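Local coordinates for cell surface protein (Faecalibacterium prausnitzii A2-165, PDB 4GT6) that is of unknown function but, as an extracellular leucine-rich repeat protein of the BspA type, probably binds other proteins through its repeat region, at residues E257-D262 with I279-F284; K314-P319 with E337-P342. One frame throughout, in Å; residues are numbered along the deposited sequence.

Contact 1. Residues E257-D262 with I279-F284. With EDO (1,2-ethanediol), chain B; EDO (1,2-ethanediol), chain L.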
ATOM      1  N   GLU A 257     -12.397  -3.105   8.446  1.00 13.37           N
ATOM      2  CA  GLU A 257     -11.767  -2.006   7.734  1.00 13.83           C
ATOM      3  C   GLU A 257     -11.675  -2.306   6.205  1.00 16.03           C
ATOM      4  O   GLU A 257     -11.889  -3.442   5.762  1.00 15.02           O
ATOM      5  CB  GLU A 257     -10.403  -1.659   8.374  1.00 16.11           C
ATOM      6  CG  GLU A 257      -9.821  -0.297   8.001  1.00 25.13           C
ATOM      7  CD  GLU A 257     -10.811   0.853   8.026  1.00 36.99           C
ATOM      8  OE1 GLU A 257     -11.141   1.317   9.141  1.00 24.29           O
ATOM      9  OE2 GLU A 257     -11.339   1.214   6.947  1.00 22.53           O
ATOM     10  N   THR A 258     -11.453  -1.259   5.412  0.67 14.15           N
ATOM     11  CA  THR A 258     -11.386  -1.351   3.955  0.67 13.94           C
ATOM     12  C   THR A 258     -10.385  -2.435   3.532  0.67 16.37           C
ATOM     13  O   THR A 258      -9.297  -2.538   4.105  0.67 14.66           O
ATOM     14  CB  THR A 258     -11.083   0.029   3.327  0.67 18.24           C
ATOM     15  OG1 THR A 258     -11.078  -0.085   1.898  0.67 14.85           O
ATOM     16  CG2 THR A 258      -9.763   0.630   3.789  0.67 16.75           C
ATOM     17  N   HIS A 259     -10.791  -3.280   2.563  1.00 14.03           N
ATOM     18  CA  HIS A 259      -9.990  -4.379   1.988  1.00 14.34           C
ATOM     19  C   HIS A 259      -9.438  -5.365   3.051  1.00 16.12           C
ATOM     20  O   HIS A 259      -8.446  -6.048   2.780  1.00 15.87           O
ATOM     21  CB  HIS A 259      -8.844  -3.774   1.123  1.00 15.86           C
ATOM     22  CG  HIS A 259      -9.370  -2.919   0.005  1.00 19.87           C
ATOM     23  ND1 HIS A 259      -9.231  -1.539   0.014  1.00 22.20           N
ATOM     24  CD2 HIS A 259     -10.069  -3.277  -1.097  1.00 22.67           C
ATOM     25  CE1 HIS A 259      -9.844  -1.105  -1.083  1.00 22.35           C
ATOM     26  NE2 HIS A 259     -10.342  -2.118  -1.794  1.00 22.54           N
ATOM     27  N   ALA A 260     -10.089  -5.478   4.244  1.00 13.43           N
ATOM     28  CA  ALA A 260      -9.554  -6.351   5.305  1.00 13.36           C
ATOM     29  C   ALA A 260      -9.522  -7.823   4.879  1.00 17.24           C
ATOM     30  O   ALA A 260      -8.655  -8.574   5.331  1.00 16.76           O
ATOM     31  CB  ALA A 260     -10.369  -6.202   6.597  1.00 13.82           C
ATOM     32  N   PHE A 261     -10.469  -8.235   4.013  1.00 13.70           N
ATOM     33  CA  PHE A 261     -10.558  -9.623   3.530  1.00 14.10           C
ATOM     34  C   PHE A 261     -10.407  -9.684   2.019  1.00 16.52           C
ATOM     35  O   PHE A 261     -10.862 -10.641   1.406  1.00 17.06           O
ATOM     36  CB  PHE A 261     -11.909 -10.258   3.917  1.00 14.37           C
ATOM     37  CG  PHE A 261     -12.155 -10.563   5.369  1.00 14.86           C
ATOM     38  CD1 PHE A 261     -12.658  -9.585   6.226  1.00 15.88           C
ATOM     39  CD2 PHE A 261     -11.990 -11.857   5.864  1.00 15.51           C
ATOM     40  CE1 PHE A 261     -12.935  -9.879   7.567  1.00 15.77           C
ATOM     41  CE2 PHE A 261     -12.248 -12.147   7.210  1.00 17.65           C
ATOM     42  CZ  PHE A 261     -12.726 -11.158   8.053  1.00 16.55           C
ATOM     43  N   ASP A 262      -9.747  -8.703   1.398  1.00 14.97           N
ATOM     44  CA  ASP A 262      -9.647  -8.762  -0.050  1.00 14.29           C
ATOM     45  C   ASP A 262      -8.795  -9.966  -0.492  1.00 19.16           C
ATOM     46  O   ASP A 262      -7.879 -10.396   0.225  1.00 17.81           O
ATOM     47  CB  ASP A 262      -9.149  -7.434  -0.667  1.00 16.02           C
ATOM     48  CG  ASP A 262      -7.693  -6.998  -0.425  1.00 21.98           C
ATOM     49  OD1 ASP A 262      -6.974  -7.689   0.315  1.00 22.48           O
ATOM     50  OD2 ASP A 262      -7.282  -5.973  -0.994  1.00 24.51           O
ATOM     51  N   ILE A 279     -18.561  -1.513   7.640  1.00 17.88           N
ATOM     52  CA  ILE A 279     -17.681  -2.273   6.738  1.00 17.80           C
ATOM     53  C   ILE A 279     -17.043  -1.287   5.779  1.00 20.45           C
ATOM     54  O   ILE A 279     -17.758  -0.455   5.210  1.00 19.64           O
ATOM     55  CB  ILE A 279     -18.478  -3.353   5.962  1.00 20.60           C
ATOM     56  CG1 ILE A 279     -19.265  -4.286   6.907  1.00 20.80           C
ATOM     57  CG2 ILE A 279     -17.551  -4.170   5.069  1.00 19.95           C
ATOM     58  CD1 ILE A 279     -20.300  -5.171   6.168  1.00 29.15           C
ATOM     59  N   GLY A 280     -15.731  -1.411   5.569  1.00 16.53           N
ATOM     60  CA  GLY A 280     -15.007  -0.535   4.663  1.00 16.03           C
ATOM     61  C   GLY A 280     -15.126  -0.953   3.211  1.00 16.43           C
ATOM     62  O   GLY A 280     -15.439  -2.106   2.897  1.00 14.95           O
ATOM     63  N   THR A 281     -14.808  -0.026   2.316  1.00 16.07           N
ATOM     64  CA  THR A 281     -14.774  -0.261   0.864  1.00 16.33           C
ATOM     65  C   THR A 281     -13.987  -1.538   0.528  1.00 17.31           C
ATOM     66  O   THR A 281     -12.904  -1.764   1.082  1.00 16.87           O
ATOM     67  CB  THR A 281     -14.105   0.945   0.166  1.00 21.58           C
ATOM     68  OG1 THR A 281     -14.913   2.100   0.394  1.00 20.70           O
ATOM     69  CG2 THR A 281     -13.921   0.720  -1.362  1.00 20.56           C
ATOM     70  N   GLY A 282     -14.559  -2.360  -0.350  1.00 14.96           N
ATOM     71  CA  GLY A 282     -13.927  -3.570  -0.875  1.00 15.93           C
ATOM     72  C   GLY A 282     -13.473  -4.555   0.187  1.00 17.83           C
ATOM     73  O   GLY A 282     -12.520  -5.305  -0.037  1.00 17.60           O
ATOM     74  N   ALA A 283     -14.176  -4.603   1.319  1.00 15.39           N
ATOM     75  CA  ALA A 283     -13.778  -5.479   2.419  1.00 14.74           C
ATOM     76  C   ALA A 283     -13.618  -6.933   1.990  1.00 16.81           C
ATOM     77  O   ALA A 283     -12.689  -7.563   2.447  1.00 17.62           O
ATOM     78  CB  ALA A 283     -14.763  -5.381   3.559  1.00 14.47           C
ATOM     79  N   PHE A 284     -14.491  -7.463   1.115  1.00 13.66           N
ATOM     80  CA  PHE A 284     -14.424  -8.872   0.684  1.00 14.04           C
ATOM     81  C   PHE A 284     -14.242  -8.974  -0.826  1.00 20.12           C
ATOM     82  O   PHE A 284     -14.588  -9.995  -1.424  1.00 20.73           O
ATOM     83  CB  PHE A 284     -15.708  -9.619   1.105  1.00 16.29           C
ATOM     84  CG  PHE A 284     -15.886  -9.698   2.602  1.00 16.41           C
ATOM     85  CD1 PHE A 284     -15.333 -10.746   3.328  1.00 18.19           C
ATOM     86  CD2 PHE A 284     -16.605  -8.725   3.284  1.00 17.11           C
ATOM     87  CE1 PHE A 284     -15.504 -10.817   4.715  1.00 18.82           C
ATOM     88  CE2 PHE A 284     -16.755  -8.784   4.670  1.00 20.26           C
ATOM     89  CZ  PHE A 284     -16.197  -9.827   5.378  1.00 18.17           C
TER
HETATM   90  C1  EDO B 900     -15.496   3.424   3.703  1.00 43.55           C
HETATM   91  O1  EDO B 900     -14.335   2.590   3.794  1.00 38.10           O
HETATM   92  C2  EDO B 900     -16.728   2.753   4.362  1.00 47.21           C
HETATM   93  O2  EDO B 900     -16.799   3.071   5.742  1.00 48.98           O
HETATM   94  C1  EDO L 910     -10.249   3.399   0.335  1.00 35.06           C
HETATM   95  O1  EDO L 910     -10.194   1.998   0.549  1.00 22.05           O
HETATM   96  C2  EDO L 910     -11.024   4.141   1.439  1.00 38.65           C
HETATM   97  O2  EDO L 910     -10.224   4.222   2.593  1.00 42.20           O

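Contact 2. Residues K314-P319 with E337-P342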
ATOM      1  N   LYS A 314     -23.688 -17.469  -4.611  1.00 23.57           N
ATOM      2  CA  LYS A 314     -24.902 -17.881  -5.350  1.00 24.94           C
ATOM      3  C   LYS A 314     -26.186 -17.225  -4.820  1.00 30.24           C
ATOM      4  O   LYS A 314     -27.116 -16.980  -5.587  1.00 28.96           O
ATOM      5  CB  LYS A 314     -25.078 -19.405  -5.282  1.00 28.18           C
ATOM      6  CG  LYS A 314     -24.261 -20.170  -6.318  1.00 41.82           C
ATOM      7  CD  LYS A 314     -24.604 -21.663  -6.336  1.00 54.33           C
ATOM      8  CE  LYS A 314     -25.876 -21.984  -7.096  1.00 68.40           C
ATOM      9  NZ  LYS A 314     -26.266 -23.412  -6.953  1.00 78.61           N
ATOM     10  N   SER A 315     -26.261 -17.039  -3.497  1.00 28.28           N
ATOM     11  CA  SER A 315     -27.424 -16.492  -2.811  1.00 29.28           C
ATOM     12  C   SER A 315     -26.959 -15.604  -1.674  1.00 33.90           C
ATOM     13  O   SER A 315     -25.957 -15.920  -1.018  1.00 34.82           O
ATOM     14  CB  SER A 315     -28.293 -17.630  -2.278  1.00 34.38           C
ATOM     15  OG  SER A 315     -29.441 -17.153  -1.599  1.00 45.71           O
ATOM     16  N   ILE A 316     -27.641 -14.475  -1.467  1.00 28.23           N
ATOM     17  CA  ILE A 316     -27.285 -13.562  -0.381  1.00 27.28           C
ATOM     18  C   ILE A 316     -28.558 -12.866   0.123  1.00 29.34           C
ATOM     19  O   ILE A 316     -29.427 -12.495  -0.670  1.00 27.22           O
ATOM     20  CB  ILE A 316     -26.141 -12.568  -0.766  1.00 30.40           C
ATOM     21  CG1 ILE A 316     -25.602 -11.797   0.473  1.00 30.89           C
ATOM     22  CG2 ILE A 316     -26.515 -11.632  -1.915  1.00 31.49           C
ATOM     23  CD1 ILE A 316     -24.213 -11.261   0.329  1.00 37.63           C
ATOM     24  N   ASP A 317     -28.670 -12.739   1.449  1.00 26.24           N
ATOM     25  CA  ASP A 317     -29.795 -12.091   2.113  1.00 25.96           C
ATOM     26  C   ASP A 317     -29.287 -10.803   2.740  1.00 26.45           C
ATOM     27  O   ASP A 317     -28.489 -10.851   3.675  1.00 25.56           O
ATOM     28  CB  ASP A 317     -30.413 -13.024   3.160  1.00 28.14           C
ATOM     29  CG  ASP A 317     -31.132 -14.198   2.525  1.00 40.49           C
ATOM     30  OD1 ASP A 317     -30.460 -15.195   2.191  1.00 42.65           O
ATOM     31  OD2 ASP A 317     -32.348 -14.093   2.302  1.00 45.10           O
ATOM     32  N   ILE A 318     -29.682  -9.660   2.177  1.00 22.97           N
ATOM     33  CA  ILE A 318     -29.247  -8.349   2.677  1.00 22.09           C
ATOM     34  C   ILE A 318     -30.095  -8.054   3.930  1.00 26.48           C
ATOM     35  O   ILE A 318     -31.327  -8.148   3.846  1.00 25.63           O
ATOM     36  CB  ILE A 318     -29.360  -7.251   1.581  1.00 24.99           C
ATOM     37  CG1 ILE A 318     -28.534  -7.568   0.290  1.00 25.42           C
ATOM     38  CG2 ILE A 318     -29.085  -5.859   2.120  1.00 24.19           C
ATOM     39  CD1 ILE A 318     -27.139  -8.082   0.467  1.00 37.93           C
ATOM     40  N   PRO A 319     -29.468  -7.756   5.097  1.00 23.03           N
ATOM     41  CA  PRO A 319     -30.262  -7.577   6.320  1.00 23.06           C
ATOM     42  C   PRO A 319     -31.130  -6.323   6.319  1.00 24.43           C
ATOM     43  O   PRO A 319     -30.754  -5.298   5.751  1.00 21.96           O
ATOM     44  CB  PRO A 319     -29.198  -7.497   7.434  1.00 24.50           C
ATOM     45  CG  PRO A 319     -27.973  -7.030   6.766  1.00 28.22           C
ATOM     46  CD  PRO A 319     -28.020  -7.628   5.369  1.00 24.35           C
ATOM     47  N   GLU A 337     -27.383 -15.808  -8.153  1.00 27.81           N
ATOM     48  CA  GLU A 337     -28.713 -16.118  -8.720  1.00 30.14           C
ATOM     49  C   GLU A 337     -29.837 -15.458  -7.959  1.00 34.25           C
ATOM     50  O   GLU A 337     -30.848 -15.087  -8.554  1.00 34.99           O
ATOM     51  CB  GLU A 337     -28.992 -17.643  -8.697  1.00 33.04           C
ATOM     52  CG  GLU A 337     -28.052 -18.510  -9.510  1.00 47.03           C
ATOM     53  CD  GLU A 337     -28.154 -20.007  -9.253  1.00 73.81           C
ATOM     54  OE1 GLU A 337     -28.859 -20.415  -8.299  1.00 76.02           O
ATOM     55  OE2 GLU A 337     -27.505 -20.775  -9.998  1.00 66.05           O
ATOM     56  N   ARG A 338     -29.687 -15.376  -6.627  1.00 29.84           N
ATOM     57  CA  ARG A 338     -30.717 -14.885  -5.737  1.00 29.22           C
ATOM     58  C   ARG A 338     -30.194 -13.820  -4.790  1.00 29.80           C
ATOM     59  O   ARG A 338     -29.133 -13.985  -4.183  1.00 26.30           O
ATOM     60  CB  ARG A 338     -31.281 -16.061  -4.918  1.00 30.46           C
ATOM     61  CG  ARG A 338     -32.462 -15.718  -4.010  1.00 37.70           C
ATOM     62  CD  ARG A 338     -32.652 -16.777  -2.942  1.00 40.68           C
ATOM     63  NE  ARG A 338     -33.419 -16.256  -1.814  1.00 44.52           N
ATOM     64  CZ  ARG A 338     -32.891 -15.836  -0.668  1.00 54.96           C
ATOM     65  NH1 ARG A 338     -31.581 -15.916  -0.463  1.00 36.37           N
ATOM     66  NH2 ARG A 338     -33.671 -15.363   0.294  1.00 45.52           N
ATOM     67  N   ILE A 339     -30.972 -12.752  -4.630  1.00 28.02           N
ATOM     68  CA  ILE A 339     -30.647 -11.708  -3.660  1.00 26.94           C
ATOM     69  C   ILE A 339     -31.937 -11.230  -3.001  1.00 30.16           C
ATOM     70  O   ILE A 339     -32.906 -10.924  -3.691  1.00 31.47           O
ATOM     71  CB  ILE A 339     -29.785 -10.534  -4.218  1.00 29.76           C
ATOM     72  CG1 ILE A 339     -29.442  -9.519  -3.074  1.00 29.94           C
ATOM     73  CG2 ILE A 339     -30.444  -9.847  -5.426  1.00 30.90           C
ATOM     74  CD1 ILE A 339     -28.144  -8.835  -3.190  1.00 36.00           C
ATOM     75  N   ALA A 340     -31.955 -11.218  -1.668  1.00 26.94           N
ATOM     76  CA  ALA A 340     -33.099 -10.692  -0.916  1.00 27.08           C
ATOM     77  C   ALA A 340     -32.760  -9.258  -0.509  1.00 28.73           C
ATOM     78  O   ALA A 340     -31.735  -9.031   0.132  1.00 26.59           O
ATOM     79  CB  ALA A 340     -33.402 -11.560   0.296  1.00 28.06           C
ATOM     80  N   ILE A 341     -33.562  -8.289  -0.969  1.00 26.04           N
ATOM     81  CA  ILE A 341     -33.345  -6.865  -0.695  1.00 24.02           C
ATOM     82  C   ILE A 341     -34.470  -6.340   0.224  1.00 27.08           C
ATOM     83  O   ILE A 341     -35.643  -6.404  -0.160  1.00 27.71           O
ATOM     84  CB  ILE A 341     -33.254  -6.064  -2.025  1.00 26.80           C
ATOM     85  CG1 ILE A 341     -32.013  -6.531  -2.858  1.00 26.40           C
ATOM     86  CG2 ILE A 341     -33.219  -4.541  -1.741  1.00 26.82           C
ATOM     87  CD1 ILE A 341     -31.927  -6.031  -4.283  1.00 33.28           C
ATOM     88  N   PRO A 342     -34.131  -5.808   1.424  1.00 22.72           N
ATOM     89  CA  PRO A 342     -35.176  -5.276   2.308  1.00 21.88           C
ATOM     90  C   PRO A 342     -35.683  -3.923   1.805  1.00 26.17           C
ATOM     91  O   PRO A 342     -34.962  -3.222   1.076  1.00 23.92           O
ATOM     92  CB  PRO A 342     -34.459  -5.153   3.652  1.00 22.95           C
ATOM     93  CG  PRO A 342     -33.033  -4.865   3.292  1.00 26.80           C
ATOM     94  CD  PRO A 342     -32.782  -5.655   2.026  1.00 22.48           C
TER

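Contact 1. Residues E257-D262 with I279-F284
Phe261 and Phe284 stack in the interior of a BspA-type leucine-rich repeat solenoid, where equivalent turns of successive coils lie one upon the next. The stack is offset, with centroids 4.6 Å apart and planes at 19°: Phe284 CE1 sits over one face of the Phe261 ring, near its rim, 3.4 Å from Phe261 CG. Both rings swing anti to their own carbonyl carbons, an identical choice that sends the two side chains the same way. Tyr238 stacks on Phe261, and the Phe284 ring meets that of Phe307; flat aromatic residues suit such regular spacing. Beside the stack, Phe261 N donates to Ala283 O at 2.8 Å, tying the turns together where small Ala283 packs against the backbone of Glu257 and His259. Glycine suits 280, whose CA lies against the backbone of Glu257 and Thr258, and 282, where phi is positive and the His259 ring is close.

The opposite end of the contact is looser and polar, and two ethanediol molecules, probably from the crystallisation liquor, have settled there. One donates through O1 to Thr258 OG1 in one of the two conformers of that residue; the other accepts from Thr281 N through its own O1. Threonine suits this border, since its hydroxyl can serve both protein and solvent. Asn199 holds His259 ND1, while the imidazole lies with one face over Thr281 O. That carbonyl oxygen is gripped twice: His259 N reaches it at 3.0 Å, and in the same conformer Thr258 OG1, placed anti to its own backbone N (chi1 -178°), donates to Thr281 O at 2.6 Å, tilted 25° from the carbonyl plane.

Contact 2. Residues K314-P319 with E337-P342
Arg338 grips Asp317 end-on across two parallel strands of the leucine-rich repeat solenoid, 315-317 and 338-341. Its NH2 meets Asp317 OD2 at 2.7 Å on the syn side, and its NH1 reaches Asp317 OD1 at 3.0 Å from above the carboxylate plane, the two flat groups being turned 44° apart. NH1 also donates to Ser315 OG at 2.7 Å, close to the guanidinium plane. A long arginine suits this place: extended from CG to NE, it runs past Ser315 to the aspartate, while Glu363 on the following strand holds NE and so limits the rotation of the head. Asp317 OD2 rests against the CB of Ala340 at 3.4 Å, where a small residue fits.

On the inward face, Ile316 and Ile339 run side by side, with Ile316 CG2 tight against Ile339 CD1 at 3.5 Å; Ile318 CG1 touches the same methyl, Phe330 touches Ile316 and Phe353 touches Ile339. Between the two faces runs the backbone pairing, in which Ile316 N donates to Arg338 O and Ala340 N to Ile316 O. At one end Lys314 O accepts twice, from Arg338 N at 3.2 Å and from Glu337 N at 2.8 Å.

Overall arrangement
Contact 1 closes before contact 2 opens along the chain, and both fall within one BspA-type leucine-rich repeat range, on the same side of the chain's centre. Their centres are 19 Å apart and their nearest atoms about 8 Å, so they do not touch. Contact 1 joins turns that follow strands 253-256 and 278-279, neighbours in a mixed four-stranded sheet; contact 2 lies within a separate parallel sheet, where strand 338-341 sits between 315-317 and 361-364. Each therefore joins comparable parts of successive coils, one through turns and the other through strands. Repeating such joints gives an elongated solenoid, one part of a longer cell surface protein, with a shape consistent with protein binding.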